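Local coordinates for protein polyhedrin (Uranotaenia sapphirina cypovirus, PDB 4ZQX) that forms the crystalline matrix of viral occlusion bodies, as cypovirus polyhedrins do to protect embedded virus particles, and binds ATP, at residues Q39-H44 and T208-N213; K56-M61 and M70-L75; N113-D118 and I177-M182. One frame throughout, in Å; residues are numbered along the deposited sequence.

Interaction 1. Residues Q39-H44 and T208-N213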
ATOM      1  N   GLN A  39      -1.372 -11.823  24.757  1.00 31.24           N
ATOM      2  CA  GLN A  39      -2.095 -10.901  23.907  1.00 31.91           C
ATOM      3  C   GLN A  39      -1.877 -11.304  22.456  1.00 30.52           C
ATOM      4  O   GLN A  39      -0.919 -12.019  22.144  1.00 30.46           O
ATOM      5  CB  GLN A  39      -1.719  -9.438  24.179  1.00 34.67           C
ATOM      6  CG  GLN A  39      -0.308  -9.070  23.932  1.00 39.33           C
ATOM      7  CD  GLN A  39       0.600  -9.313  25.131  1.00 41.19           C
ATOM      8  OE1 GLN A  39       0.783 -10.431  25.569  1.00 38.18           O
ATOM      9  NE2 GLN A  39       1.197  -8.253  25.633  1.00 47.23           N
ATOM     10  N   CYS A  40      -2.796 -10.869  21.591  1.00 31.10           N
ATOM     11  CA  CYS A  40      -2.804 -11.250  20.182  1.00 33.14           C
ATOM     12  C   CYS A  40      -3.039 -10.043  19.307  1.00 32.30           C
ATOM     13  O   CYS A  40      -3.793  -9.122  19.670  1.00 32.76           O
ATOM     14  CB  CYS A  40      -3.925 -12.251  19.881  1.00 36.27           C
ATOM     15  SG  CYS A  40      -3.805 -13.836  20.726  1.00 40.08           S
ATOM     16  N   LYS A  41      -2.395 -10.067  18.150  1.00 31.25           N
ATOM     17  CA  LYS A  41      -2.644  -9.098  17.096  1.00 31.49           C
ATOM     18  C   LYS A  41      -3.041  -9.889  15.861  1.00 30.89           C
ATOM     19  O   LYS A  41      -2.379 -10.857  15.513  1.00 32.81           O
ATOM     20  CB  LYS A  41      -1.371  -8.297  16.830  1.00 35.32           C
ATOM     21  CG  LYS A  41      -1.587  -6.874  16.494  1.00 40.06           C
ATOM     22  CD  LYS A  41      -0.294  -6.061  16.609  1.00 39.65           C
ATOM     23  CE  LYS A  41      -0.355  -4.907  15.650  1.00 40.77           C
ATOM     24  NZ  LYS A  41       0.805  -4.008  15.750  1.00 41.21           N
ATOM     25  N   SER A  42      -4.140  -9.513  15.219  1.00 31.44           N
ATOM     26  CA  SER A  42      -4.560 -10.199  13.988  1.00 32.96           C
ATOM     27  C   SER A  42      -4.552  -9.242  12.811  1.00 31.17           C
ATOM     28  O   SER A  42      -4.848  -8.065  12.962  1.00 29.77           O
ATOM     29  CB  SER A  42      -5.937 -10.840  14.120  1.00 36.45           C
ATOM     30  OG  SER A  42      -6.937  -9.862  14.308  1.00 39.23           O
ATOM     31  N   PHE A  43      -4.205  -9.776  11.643  1.00 30.78           N
ATOM     32  CA  PHE A  43      -4.112  -9.023  10.401  1.00 31.17           C
ATOM     33  C   PHE A  43      -4.926  -9.781   9.375  1.00 29.36           C
ATOM     34  O   PHE A  43      -4.687 -10.975   9.162  1.00 31.01           O
ATOM     35  CB  PHE A  43      -2.660  -8.957   9.904  1.00 30.09           C
ATOM     36  CG  PHE A  43      -1.673  -8.401  10.919  1.00 31.17           C
ATOM     37  CD1 PHE A  43      -1.116  -9.226  11.886  1.00 34.25           C
ATOM     38  CD2 PHE A  43      -1.285  -7.064  10.887  1.00 34.27           C
ATOM     39  CE1 PHE A  43      -0.193  -8.725  12.819  1.00 36.19           C
ATOM     40  CE2 PHE A  43      -0.361  -6.555  11.816  1.00 35.16           C
ATOM     41  CZ  PHE A  43       0.176  -7.394  12.783  1.00 35.95           C
ATOM     42  N   HIS A  44      -5.889  -9.106   8.756  1.00 29.46           N
ATOM     43  CA  HIS A  44      -6.731  -9.729   7.731  1.00 30.17           C
ATOM     44  C   HIS A  44      -6.489  -9.162   6.337  1.00 29.97           C
ATOM     45  O   HIS A  44      -6.496  -7.939   6.157  1.00 30.76           O
ATOM     46  CB  HIS A  44      -8.217  -9.568   8.062  1.00 31.18           C
ATOM     47  CG  HIS A  44      -9.102 -10.044   6.958  1.00 31.19           C
ATOM     48  ND1 HIS A  44      -9.721  -9.186   6.073  1.00 31.99           N
ATOM     49  CD2 HIS A  44      -9.420 -11.297   6.554  1.00 31.17           C
ATOM     50  CE1 HIS A  44     -10.405  -9.890   5.188  1.00 32.09           C
ATOM     51  NE2 HIS A  44     -10.232 -11.172   5.451  1.00 31.04           N
ATOM     52  N   THR A 208      -6.531  -4.610  10.937  1.00 29.79           N
ATOM     53  CA  THR A 208      -5.671  -5.015  12.037  1.00 31.04           C
ATOM     54  C   THR A 208      -6.470  -4.884  13.321  1.00 31.76           C
ATOM     55  O   THR A 208      -7.126  -3.856  13.543  1.00 31.88           O
ATOM     56  CB  THR A 208      -4.428  -4.101  12.150  1.00 32.34           C
ATOM     57  OG1 THR A 208      -3.672  -4.162  10.936  1.00 32.76           O
ATOM     58  CG2 THR A 208      -3.530  -4.503  13.330  1.00 33.48           C
ATOM     59  N   GLN A 209      -6.404  -5.907  14.172  1.00 30.51           N
ATOM     60  CA  GLN A 209      -7.075  -5.863  15.473  1.00 30.76           C
ATOM     61  C   GLN A 209      -6.141  -6.314  16.576  1.00 30.70           C
ATOM     62  O   GLN A 209      -5.238  -7.124  16.354  1.00 32.59           O
ATOM     63  CB  GLN A 209      -8.337  -6.730  15.464  1.00 32.29           C
ATOM     64  CG  GLN A 209      -9.464  -6.164  14.611  1.00 34.38           C
ATOM     65  CD  GLN A 209     -10.623  -7.144  14.451  1.00 34.72           C
ATOM     66  OE1 GLN A 209     -10.454  -8.238  13.919  1.00 38.10           O
ATOM     67  NE2 GLN A 209     -11.795  -6.765  14.930  1.00 34.81           N
ATOM     68  N   TRP A 210      -6.382  -5.770  17.766  1.00 31.28           N
ATOM     69  CA  TRP A 210      -5.609  -6.057  18.967  1.00 29.71           C
ATOM     70  C   TRP A 210      -6.518  -6.732  19.978  1.00 29.85           C
ATOM     71  O   TRP A 210      -7.644  -6.292  20.174  1.00 31.55           O
ATOM     72  CB  TRP A 210      -5.119  -4.759  19.600  1.00 28.14           C
ATOM     73  CG  TRP A 210      -4.077  -4.016  18.832  1.00 30.14           C
ATOM     74  CD1 TRP A 210      -2.743  -3.985  19.099  1.00 31.15           C
ATOM     75  CD2 TRP A 210      -4.281  -3.178  17.691  1.00 31.06           C
ATOM     76  NE1 TRP A 210      -2.096  -3.183  18.191  1.00 31.32           N
ATOM     77  CE2 TRP A 210      -3.020  -2.675  17.313  1.00 31.14           C
ATOM     78  CE3 TRP A 210      -5.403  -2.808  16.949  1.00 31.28           C
ATOM     79  CZ2 TRP A 210      -2.846  -1.824  16.228  1.00 32.65           C
ATOM     80  CZ3 TRP A 210      -5.228  -1.955  15.857  1.00 32.97           C
ATOM     81  CH2 TRP A 210      -3.954  -1.469  15.514  1.00 33.36           C
ATOM     82  N   PHE A 211      -6.031  -7.784  20.627  1.00 29.98           N
ATOM     83  CA  PHE A 211      -6.784  -8.477  21.675  1.00 29.04           C
ATOM     84  C   PHE A 211      -5.877  -8.742  22.877  1.00 30.10           C
ATOM     85  O   PHE A 211      -4.681  -9.011  22.717  1.00 31.60           O
ATOM     86  CB  PHE A 211      -7.339  -9.804  21.152  1.00 30.37           C
ATOM     87  CG  PHE A 211      -8.204  -9.662  19.933  1.00 33.23           C
ATOM     88  CD1 PHE A 211      -9.564  -9.411  20.049  1.00 35.12           C
ATOM     89  CD2 PHE A 211      -7.661  -9.780  18.676  1.00 34.27           C
ATOM     90  CE1 PHE A 211     -10.368  -9.282  18.911  1.00 36.54           C
ATOM     91  CE2 PHE A 211      -8.458  -9.641  17.540  1.00 34.88           C
ATOM     92  CZ  PHE A 211      -9.808  -9.392  17.666  1.00 36.52           C
ATOM     93  N   ASP A 212      -6.437  -8.679  24.080  1.00 30.47           N
ATOM     94  CA  ASP A 212      -5.621  -8.886  25.279  1.00 29.91           C
ATOM     95  C   ASP A 212      -5.365 -10.350  25.578  1.00 30.23           C
ATOM     96  O   ASP A 212      -4.414 -10.682  26.281  1.00 33.41           O
ATOM     97  CB  ASP A 212      -6.236  -8.193  26.502  1.00 32.18           C
ATOM     98  CG  ASP A 212      -6.025  -6.708  26.468  1.00 39.34           C
ATOM     99  OD1 ASP A 212      -4.868  -6.298  26.522  1.00 42.86           O
ATOM    100  OD2 ASP A 212      -6.996  -5.948  26.365  1.00 44.01           O
ATOM    101  N   ASN A 213      -6.198 -11.225  25.027  1.00 30.35           N
ATOM    102  CA  ASN A 213      -6.021 -12.661  25.205  1.00 30.34           C
ATOM    103  C   ASN A 213      -6.684 -13.419  24.067  1.00 31.05           C
ATOM    104  O   ASN A 213      -7.491 -12.864  23.335  1.00 30.83           O
ATOM    105  CB  ASN A 213      -6.541 -13.126  26.578  1.00 31.80           C
ATOM    106  CG  ASN A 213      -8.020 -12.799  26.811  1.00 32.43           C
ATOM    107  OD1 ASN A 213      -8.896 -13.215  26.040  1.00 31.63           O
ATOM    108  ND2 ASN A 213      -8.304 -12.066  27.897  1.00 34.75           N
TER
HETATM  109  O   HOH W   1      -7.811  -8.828  11.876  1.00 34.44           O
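Lys41 and Trp210 face each other as a non-hydrogen-bonded pair between antiparallel strands 40-44 and 208-211, and their side chains run side by side in the same direction. From Lys41 CB, 4.1 Å from Gln209 O, the chain steps out to CG, which sits over one face of the indole, 4.2 Å from the centroid of the five-membered ring of Trp210, a CH-pi contact. CD passes on toward the ring nitrogen, and Lys41 CE comes to 3.5 Å from Trp210 NE1. The extended torsions beyond CG carry NZ past the indole to Glu59 O and to a salt bridge with Asp63, whose OD1 also accepts from Trp210 NE1. Thr208 CG2 lies over the same indole face, also offset toward the rim; Thr208 OG1, hydrogen-bonded to Glu206, approaches the Phe43 ring obliquely.

The hydrogen-bonded pairs alternate with these. Cys40 N gives a nearly straight bond to Phe211 O (172°), returned by Phe211 N to Cys40 O at 2.8 Å; Ser42 and Gln209 exchange a second couple. On the face with Cys40 and Phe211, Ser42 OG lies in the plane of the Phe211 ring at its edge, 3.6 Å from Phe211 CE2, and binds a water at 2.8 Å that donates weakly to Gln209 OE1. Gln209 NE2 reaches Asn80 of the second subunit, and Tyr73 of that subunit meets Trp210 edge-to-face. Buried Lys41 thus has its aliphatic length against an aromatic surface and its ammonium among oxygen acceptors, a setting that probably favours its charged form.

Interaction 2. Residues K56-M61 and M70-L75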
ATOM      1  N   LYS A  56       5.456  -5.329   7.794  1.00 30.22           N
ATOM      2  CA  LYS A  56       6.747  -4.821   8.229  1.00 31.54           C
ATOM      3  C   LYS A  56       7.073  -5.328   9.628  1.00 31.16           C
ATOM      4  O   LYS A  56       6.183  -5.628  10.431  1.00 30.80           O
ATOM      5  CB  LYS A  56       6.711  -3.292   8.253  1.00 33.04           C
ATOM      6  CG  LYS A  56       6.465  -2.675   6.880  1.00 35.97           C
ATOM      7  CD  LYS A  56       6.089  -1.200   6.932  1.00 39.29           C
ATOM      8  CE  LYS A  56       7.209  -0.326   7.432  1.00 41.94           C
ATOM      9  NZ  LYS A  56       6.862   1.124   7.333  1.00 44.89           N
ATOM     10  N   SER A  57       8.352  -5.392   9.948  1.00 31.70           N
ATOM     11  CA  SER A  57       8.738  -5.827  11.283  1.00 31.42           C
ATOM     12  C   SER A  57       8.176  -4.897  12.376  1.00 30.59           C
ATOM     13  O   SER A  57       7.840  -5.350  13.467  1.00 31.08           O
ATOM     14  CB  SER A  57      10.256  -5.908  11.376  1.00 33.51           C
ATOM     15  OG  SER A  57      10.830  -4.641  11.127  1.00 35.38           O
ATOM     16  N   SER A  58       8.067  -3.604  12.087  1.00 31.58           N
ATOM     17  CA  SER A  58       7.515  -2.646  13.064  1.00 33.39           C
ATOM     18  C   SER A  58       6.021  -2.887  13.358  1.00 33.55           C
ATOM     19  O   SER A  58       5.536  -2.597  14.452  1.00 37.15           O
ATOM     20  CB  SER A  58       7.737  -1.189  12.604  1.00 34.77           C
ATOM     21  OG  SER A  58       7.055  -0.905  11.394  1.00 36.07           O
ATOM     22  N   GLU A  59       5.306  -3.433  12.385  1.00 32.01           N
ATOM     23  CA  GLU A  59       3.887  -3.708  12.535  1.00 32.19           C
ATOM     24  C   GLU A  59       3.649  -4.978  13.344  1.00 32.22           C
ATOM     25  O   GLU A  59       2.576  -5.169  13.907  1.00 33.04           O
ATOM     26  CB  GLU A  59       3.222  -3.834  11.147  1.00 35.86           C
ATOM     27  CG  GLU A  59       3.111  -2.512  10.400  1.00 38.85           C
ATOM     28  CD  GLU A  59       2.722  -2.666   8.925  1.00 40.05           C
ATOM     29  OE1 GLU A  59       3.130  -3.646   8.273  1.00 37.78           O
ATOM     30  OE2 GLU A  59       2.013  -1.777   8.418  1.00 44.44           O
ATOM     31  N   LEU A  60       4.656  -5.849  13.391  1.00 31.69           N
ATOM     32  CA  LEU A  60       4.520  -7.143  14.054  1.00 33.44           C
ATOM     33  C   LEU A  60       4.880  -7.093  15.523  1.00 33.37           C
ATOM     34  O   LEU A  60       4.673  -8.067  16.240  1.00 34.85           O
ATOM     35  CB  LEU A  60       5.416  -8.191  13.381  1.00 36.52           C
ATOM     36  CG  LEU A  60       4.816  -9.171  12.380  1.00 41.40           C
ATOM     37  CD1 LEU A  60       5.883 -10.187  11.987  1.00 42.92           C
ATOM     38  CD2 LEU A  60       3.574  -9.863  12.920  1.00 40.12           C
ATOM     39  N   MET A  61       5.432  -5.977  15.986  1.00 33.78           N
ATOM     40  CA  MET A  61       5.719  -5.830  17.407  1.00 33.16           C
ATOM     41  C   MET A  61       4.413  -5.594  18.161  1.00 32.09           C
ATOM     42  O   MET A  61       3.488  -4.997  17.620  1.00 34.37           O
ATOM     43  CB  MET A  61       6.649  -4.638  17.638  1.00 35.10           C
ATOM     44  CG  MET A  61       7.948  -4.698  16.874  1.00 39.79           C
ATOM     45  SD  MET A  61       9.078  -5.900  17.568  1.00 46.37           S
ATOM     46  CE  MET A  61       9.786  -4.893  18.857  1.00 46.92           C
ATOM     47  N   MET A  70       2.372   2.831  20.414  1.00 33.14           N
ATOM     48  CA  MET A  70       3.724   3.322  20.169  1.00 33.31           C
ATOM     49  C   MET A  70       3.902   3.695  18.700  1.00 34.66           C
ATOM     50  O   MET A  70       3.227   3.163  17.821  1.00 36.24           O
ATOM     51  CB  MET A  70       4.735   2.251  20.571  1.00 34.53           C
ATOM     52  CG  MET A  70       4.620   1.861  22.014  1.00 37.24           C
ATOM     53  SD  MET A  70       5.535   0.362  22.375  1.00 42.18           S
ATOM     54  CE  MET A  70       7.224   0.907  22.235  1.00 43.06           C
ATOM     55  N   SER A  71       4.816   4.617  18.433  1.00 33.69           N
ATOM     56  CA  SER A  71       5.066   5.069  17.068  1.00 32.54           C
ATOM     57  C   SER A  71       6.025   4.138  16.306  1.00 33.22           C
ATOM     58  O   SER A  71       6.784   3.372  16.915  1.00 33.77           O
ATOM     59  CB  SER A  71       5.661   6.469  17.110  1.00 34.00           C
ATOM     60  OG  SER A  71       6.974   6.401  17.619  1.00 35.73           O
ATOM     61  N   GLU A  72       5.994   4.214  14.973  1.00 33.05           N
ATOM     62  CA  GLU A  72       6.931   3.449  14.153  1.00 32.74           C
ATOM     63  C   GLU A  72       8.370   3.822  14.494  1.00 31.49           C
ATOM     64  O   GLU A  72       9.242   2.974  14.485  1.00 31.95           O
ATOM     65  CB  GLU A  72       6.670   3.647  12.658  1.00 34.24           C
ATOM     66  CG  GLU A  72       7.593   2.805  11.784  1.00 35.72           C
ATOM     67  CD  GLU A  72       7.303   2.897  10.303  1.00 40.02           C
ATOM     68  OE1 GLU A  72       6.572   3.816   9.870  1.00 40.90           O
ATOM     69  OE2 GLU A  72       7.831   2.039   9.568  1.00 41.24           O
ATOM     70  N   TYR A  73       8.607   5.088  14.792  1.00 31.09           N
ATOM     71  CA  TYR A  73       9.941   5.565  15.158  1.00 28.89           C
ATOM     72  C   TYR A  73      10.501   4.805  16.365  1.00 29.80           C
ATOM     73  O   TYR A  73      11.632   4.298  16.342  1.00 31.91           O
ATOM     74  CB  TYR A  73       9.870   7.069  15.468  1.00 31.23           C
ATOM     75  CG  TYR A  73      11.127   7.681  16.026  1.00 34.35           C
ATOM     76  CD1 TYR A  73      12.229   7.902  15.221  1.00 35.12           C
ATOM     77  CD2 TYR A  73      11.196   8.071  17.349  1.00 35.22           C
ATOM     78  CE1 TYR A  73      13.368   8.483  15.717  1.00 36.55           C
ATOM     79  CE2 TYR A  73      12.324   8.647  17.858  1.00 36.62           C
ATOM     80  CZ  TYR A  73      13.411   8.848  17.037  1.00 37.83           C
ATOM     81  OH  TYR A  73      14.550   9.423  17.538  1.00 40.84           O
ATOM     82  N   GLU A  74       9.708   4.727  17.425  1.00 30.27           N
ATOM     83  CA  GLU A  74      10.130   4.032  18.639  1.00 33.83           C
ATOM     84  C   GLU A  74      10.326   2.544  18.408  1.00 32.52           C
ATOM     85  O   GLU A  74      11.283   1.945  18.916  1.00 32.55           O
ATOM     86  CB  GLU A  74       9.068   4.163  19.721  1.00 39.22           C
ATOM     87  CG  GLU A  74       8.767   5.520  20.213  1.00 44.31           C
ATOM     88  CD  GLU A  74       7.572   5.446  21.139  1.00 48.81           C
ATOM     89  OE1 GLU A  74       7.774   5.047  22.299  1.00 51.62           O
ATOM     90  OE2 GLU A  74       6.431   5.712  20.693  1.00 49.30           O
ATOM     91  N   LEU A  75       9.391   1.932  17.682  1.00 30.94           N
ATOM     92  CA  LEU A  75       9.486   0.496  17.416  1.00 31.02           C
ATOM     93  C   LEU A  75      10.704   0.169  16.540  1.00 30.84           C
ATOM     94  O   LEU A  75      11.436  -0.788  16.806  1.00 31.02           O
ATOM     95  CB  LEU A  75       8.203  -0.001  16.752  1.00 32.65           C
ATOM     96  CG  LEU A  75       6.976   0.115  17.665  1.00 34.70           C
ATOM     97  CD1 LEU A  75       5.678  -0.034  16.884  1.00 36.53           C
ATOM     98  CD2 LEU A  75       7.037  -0.922  18.785  1.00 36.41           C
TER
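Lys56 and Glu72 cross at about a right angle, and their ends meet in a salt bridge, with Lys56 NZ 2.6 Å from Glu72 OE2. The ammonium reaches the carboxylate oxygen on its syn side, 24° out of the carboxylate plane; OE1 of the same group stays farther off. Glu72 gets there by a fully extended chain, CG anti to the backbone N (chi1 -177°), whereas the lysine chain bends at chi3 before its last bond. Glu206 of the third subunit forms a second salt bridge with Lys56 NZ, so the ammonium is shared by two carboxylates at a subunit boundary.

Ser58 lies alongside the glutamate, beside both its stem and its carboxylate: Ser58 OG is 3.8 Å from Glu72 CG and 3.6 Å from Glu72 OE2. The two segments hold a short, weakly bonded helical turn, 57-60, and the start of helix 72-83, linked by the hairpin of strands 64-65 and 68-69. Ser71 is the N-cap of helix 72-83 and forms a capping box with Glu74: Ser71 OG accepts from Glu74 N at 3.2 Å, and Ser71 N gives a nearly straight bond (177°) to Glu74 OE2, meeting it from above the carboxylate plane. In the other segment, Glu59 OE1 accepts from Lys56 N, three residues earlier, at 2.9 Å.

One turn on from the acid, Leu75 points at segment 56-61 and divides its two methyls: Leu75 CD1 rests 3.5 Å from Ser58 O, and Leu75 CD2 packs 3.9 Å from Met61 CB. Ile79 of the same helix also touches Met61.

Interaction 3. Residues N113-D118 and I177-M182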
ATOM      1  N   ASN A 113      -0.635 -25.790  -3.917  1.00 29.59           N
ATOM      2  CA  ASN A 113       0.688 -26.093  -4.441  1.00 28.73           C
ATOM      3  C   ASN A 113       1.622 -24.876  -4.451  1.00 29.06           C
ATOM      4  O   ASN A 113       2.852 -25.021  -4.435  1.00 30.70           O
ATOM      5  CB  ASN A 113       0.576 -26.619  -5.867  1.00 28.13           C
ATOM      6  CG  ASN A 113       0.161 -28.068  -5.923  1.00 31.85           C
ATOM      7  OD1 ASN A 113      -1.029 -28.390  -5.864  1.00 32.24           O
ATOM      8  ND2 ASN A 113       1.149 -28.956  -6.056  1.00 31.31           N
ATOM      9  N   LYS A 114       1.048 -23.680  -4.504  1.00 29.11           N
ATOM     10  CA  LYS A 114       1.835 -22.482  -4.800  1.00 30.40           C
ATOM     11  C   LYS A 114       1.741 -21.395  -3.735  1.00 31.53           C
ATOM     12  O   LYS A 114       2.429 -20.368  -3.836  1.00 34.02           O
ATOM     13  CB  LYS A 114       1.438 -21.890  -6.163  1.00 33.04           C
ATOM     14  CG  LYS A 114       1.783 -22.784  -7.391  1.00 35.81           C
ATOM     15  CD  LYS A 114       3.247 -23.224  -7.472  1.00 37.43           C
ATOM     16  CE  LYS A 114       4.233 -22.079  -7.561  1.00 41.24           C
ATOM     17  NZ  LYS A 114       4.316 -21.464  -8.919  1.00 42.83           N
ATOM     18  N   ALA A 115       0.900 -21.589  -2.725  1.00 31.60           N
ATOM     19  CA  ALA A 115       0.832 -20.618  -1.635  1.00 32.10           C
ATOM     20  C   ALA A 115       2.193 -20.566  -0.952  1.00 32.81           C
ATOM     21  O   ALA A 115       2.759 -21.611  -0.624  1.00 33.53           O
ATOM     22  CB  ALA A 115      -0.255 -20.990  -0.661  1.00 34.31           C
ATOM     23  N   SER A 116       2.733 -19.363  -0.761  1.00 30.87           N
ATOM     24  CA  SER A 116       4.052 -19.229  -0.144  1.00 30.42           C
ATOM     25  C   SER A 116       4.026 -18.307   1.062  1.00 30.86           C
ATOM     26  O   SER A 116       3.402 -17.261   1.039  1.00 30.99           O
ATOM     27  CB  SER A 116       5.085 -18.753  -1.163  1.00 32.96           C
ATOM     28  OG  SER A 116       4.746 -17.493  -1.691  1.00 32.25           O
ATOM     29  N   ILE A 117       4.703 -18.732   2.122  1.00 29.73           N
ATOM     30  CA  ILE A 117       4.812 -17.955   3.350  1.00 28.69           C
ATOM     31  C   ILE A 117       6.299 -17.780   3.604  1.00 28.10           C
ATOM     32  O   ILE A 117       7.003 -18.745   3.863  1.00 30.61           O
ATOM     33  CB  ILE A 117       4.139 -18.666   4.540  1.00 29.81           C
ATOM     34  CG1 ILE A 117       2.650 -18.890   4.246  1.00 31.84           C
ATOM     35  CG2 ILE A 117       4.320 -17.860   5.828  1.00 31.16           C
ATOM     36  CD1 ILE A 117       1.957 -19.792   5.261  1.00 33.73           C
ATOM     37  N   ASP A 118       6.766 -16.547   3.506  1.00 28.47           N
ATOM     38  CA  ASP A 118       8.184 -16.248   3.608  1.00 29.37           C
ATOM     39  C   ASP A 118       8.414 -15.375   4.841  1.00 29.10           C
ATOM     40  O   ASP A 118       7.936 -14.241   4.906  1.00 30.58           O
ATOM     41  CB  ASP A 118       8.605 -15.539   2.309  1.00 30.28           C
ATOM     42  CG  ASP A 118      10.106 -15.279   2.207  1.00 32.30           C
ATOM     43  OD1 ASP A 118      10.903 -15.853   2.987  1.00 32.20           O
ATOM     44  OD2 ASP A 118      10.476 -14.504   1.296  1.00 32.45           O
ATOM     45  N   ILE A 177       2.143 -14.871  -0.179  1.00 29.26           N
ATOM     46  CA  ILE A 177       1.555 -14.779  -1.503  1.00 30.09           C
ATOM     47  C   ILE A 177       0.619 -15.963  -1.673  1.00 29.24           C
ATOM     48  O   ILE A 177       1.070 -17.100  -1.577  1.00 29.69           O
ATOM     49  CB  ILE A 177       2.643 -14.834  -2.589  1.00 30.76           C
ATOM     50  CG1 ILE A 177       3.627 -13.682  -2.393  1.00 32.27           C
ATOM     51  CG2 ILE A 177       2.016 -14.729  -3.991  1.00 31.84           C
ATOM     52  CD1 ILE A 177       4.868 -13.755  -3.251  1.00 33.31           C
ATOM     53  N   VAL A 178      -0.664 -15.701  -1.919  1.00 29.39           N
ATOM     54  CA  VAL A 178      -1.686 -16.750  -1.980  1.00 30.87           C
ATOM     55  C   VAL A 178      -2.420 -16.697  -3.311  1.00 30.77           C
ATOM     56  O   VAL A 178      -3.342 -15.892  -3.475  1.00 31.76           O
ATOM     57  CB  VAL A 178      -2.728 -16.591  -0.873  1.00 32.15           C
ATOM     58  CG1 VAL A 178      -3.692 -17.760  -0.887  1.00 33.51           C
ATOM     59  CG2 VAL A 178      -2.056 -16.484   0.468  1.00 32.68           C
ATOM     60  N   PRO A 179      -2.025 -17.552  -4.275  1.00 30.86           N
ATOM     61  CA  PRO A 179      -2.665 -17.524  -5.598  1.00 30.43           C
ATOM     62  C   PRO A 179      -3.932 -18.368  -5.650  1.00 30.02           C
ATOM     63  O   PRO A 179      -4.064 -19.351  -4.908  1.00 31.04           O
ATOM     64  CB  PRO A 179      -1.594 -18.130  -6.528  1.00 32.90           C
ATOM     65  CG  PRO A 179      -0.484 -18.560  -5.675  1.00 33.54           C
ATOM     66  CD  PRO A 179      -0.917 -18.516  -4.249  1.00 32.05           C
ATOM     67  N   ARG A 180      -4.855 -17.961  -6.515  1.00 28.73           N
ATOM     68  CA  ARG A 180      -6.077 -18.703  -6.749  1.00 28.78           C
ATOM     69  C   ARG A 180      -5.847 -20.065  -7.440  1.00 30.29           C
ATOM     70  O   ARG A 180      -5.042 -20.179  -8.359  1.00 31.69           O
ATOM     71  CB  ARG A 180      -7.012 -17.863  -7.619  1.00 32.43           C
ATOM     72  CG  ARG A 180      -8.406 -18.462  -7.706  1.00 33.62           C
ATOM     73  CD  ARG A 180      -9.378 -17.601  -8.498  1.00 36.89           C
ATOM     74  NE  ARG A 180     -10.747 -18.075  -8.296  1.00 42.52           N
ATOM     75  CZ  ARG A 180     -11.542 -17.717  -7.276  1.00 45.05           C
ATOM     76  NH1 ARG A 180     -11.151 -16.846  -6.334  1.00 44.97           N
ATOM     77  NH2 ARG A 180     -12.750 -18.234  -7.199  1.00 44.73           N
ATOM     78  N   ASN A 181      -6.578 -21.083  -6.996  1.00 30.67           N
ATOM     79  CA  ASN A 181      -6.619 -22.378  -7.662  1.00 30.85           C
ATOM     80  C   ASN A 181      -7.181 -22.277  -9.104  1.00 30.72           C
ATOM     81  O   ASN A 181      -8.338 -21.905  -9.314  1.00 32.49           O
ATOM     82  CB  ASN A 181      -7.460 -23.318  -6.777  1.00 32.65           C
ATOM     83  CG  ASN A 181      -7.699 -24.687  -7.401  1.00 36.79           C
ATOM     84  OD1 ASN A 181      -7.130 -25.027  -8.422  1.00 36.68           O
ATOM     85  ND2 ASN A 181      -8.549 -25.483  -6.764  1.00 42.29           N
ATOM     86  N   MET A 182      -6.354 -22.620 -10.091  1.00 29.36           N
ATOM     87  CA  MET A 182      -6.785 -22.658 -11.496  1.00 30.27           C
ATOM     88  C   MET A 182      -6.604 -24.065 -12.071  1.00 31.77           C
ATOM     89  O   MET A 182      -6.489 -24.246 -13.291  1.00 33.27           O
ATOM     90  CB  MET A 182      -6.022 -21.615 -12.327  1.00 30.08           C
ATOM     91  CG  MET A 182      -6.232 -20.206 -11.831  1.00 32.11           C
ATOM     92  SD  MET A 182      -5.522 -18.969 -12.944  1.00 32.54           S
ATOM     93  CE  MET A 182      -5.632 -17.563 -11.845  1.00 32.93           C
TER
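An outer strand of a three-stranded antiparallel sheet, 116-120, begins here and joins the end of strand 173-179 through the hydrogen-bonded pair Ser116 and Ile177. Ser116 N donates to Ile177 O at 2.9 Å with the hydrogen almost on line (173°), and Ile177 N answers to Ser116 O at 3.0 Å. Ile177 O also receives a CA-H contact from Ala115 CA at 3.5 Å. Both side chains of the pair lie on one face of the sheet: with chi1 at 61°, Ser116 OG leans across to 3.5 Å from Ile177 CB, a polar atom against an aliphatic branch point.

Beyond the pair, the Pro179 ring takes over the packing. Pro179 CG touches Lys114 CB at 3.9 Å, and Pro179 CD lies 3.8 Å from Ala115 CA; a proline has no N-H to offer, so between the two segments this end is joined by van der Waals contact. Strand 50-55 flanks strand 173-179 on the side away from 116-120, with Val50 against Ile177. The third subunit lies against Ile177, Pro179 and Lys114, whereas Val178 turns away from strand 116-120 to pack on Leu106 of strand 101-107 and Met27 of strand 27-34.

Interaction 1 closes the longest loop of the three and encloses the other two, which follow in series: 56-61 with 70-75, then 113-118 with 177-182. Interactions 1 and 2, centres about 15 Å apart, touch directly: Phe43 packs on Glu59 and Leu60, joining an outer strand pair of the six-stranded sheet to the helical turn 57-60 beside it. Interaction 3 belongs to the separate three-stranded sheet, its centre about 24 Å from interaction 1 and about 27 Å from interaction 2, across the chain's centre from both. Interactions 2 and 3 border the third subunit; Trp210 packs edge-to-face on Tyr73 of the second subunit, so interaction 1 of one copy meets interaction 2 of the next within the trimer.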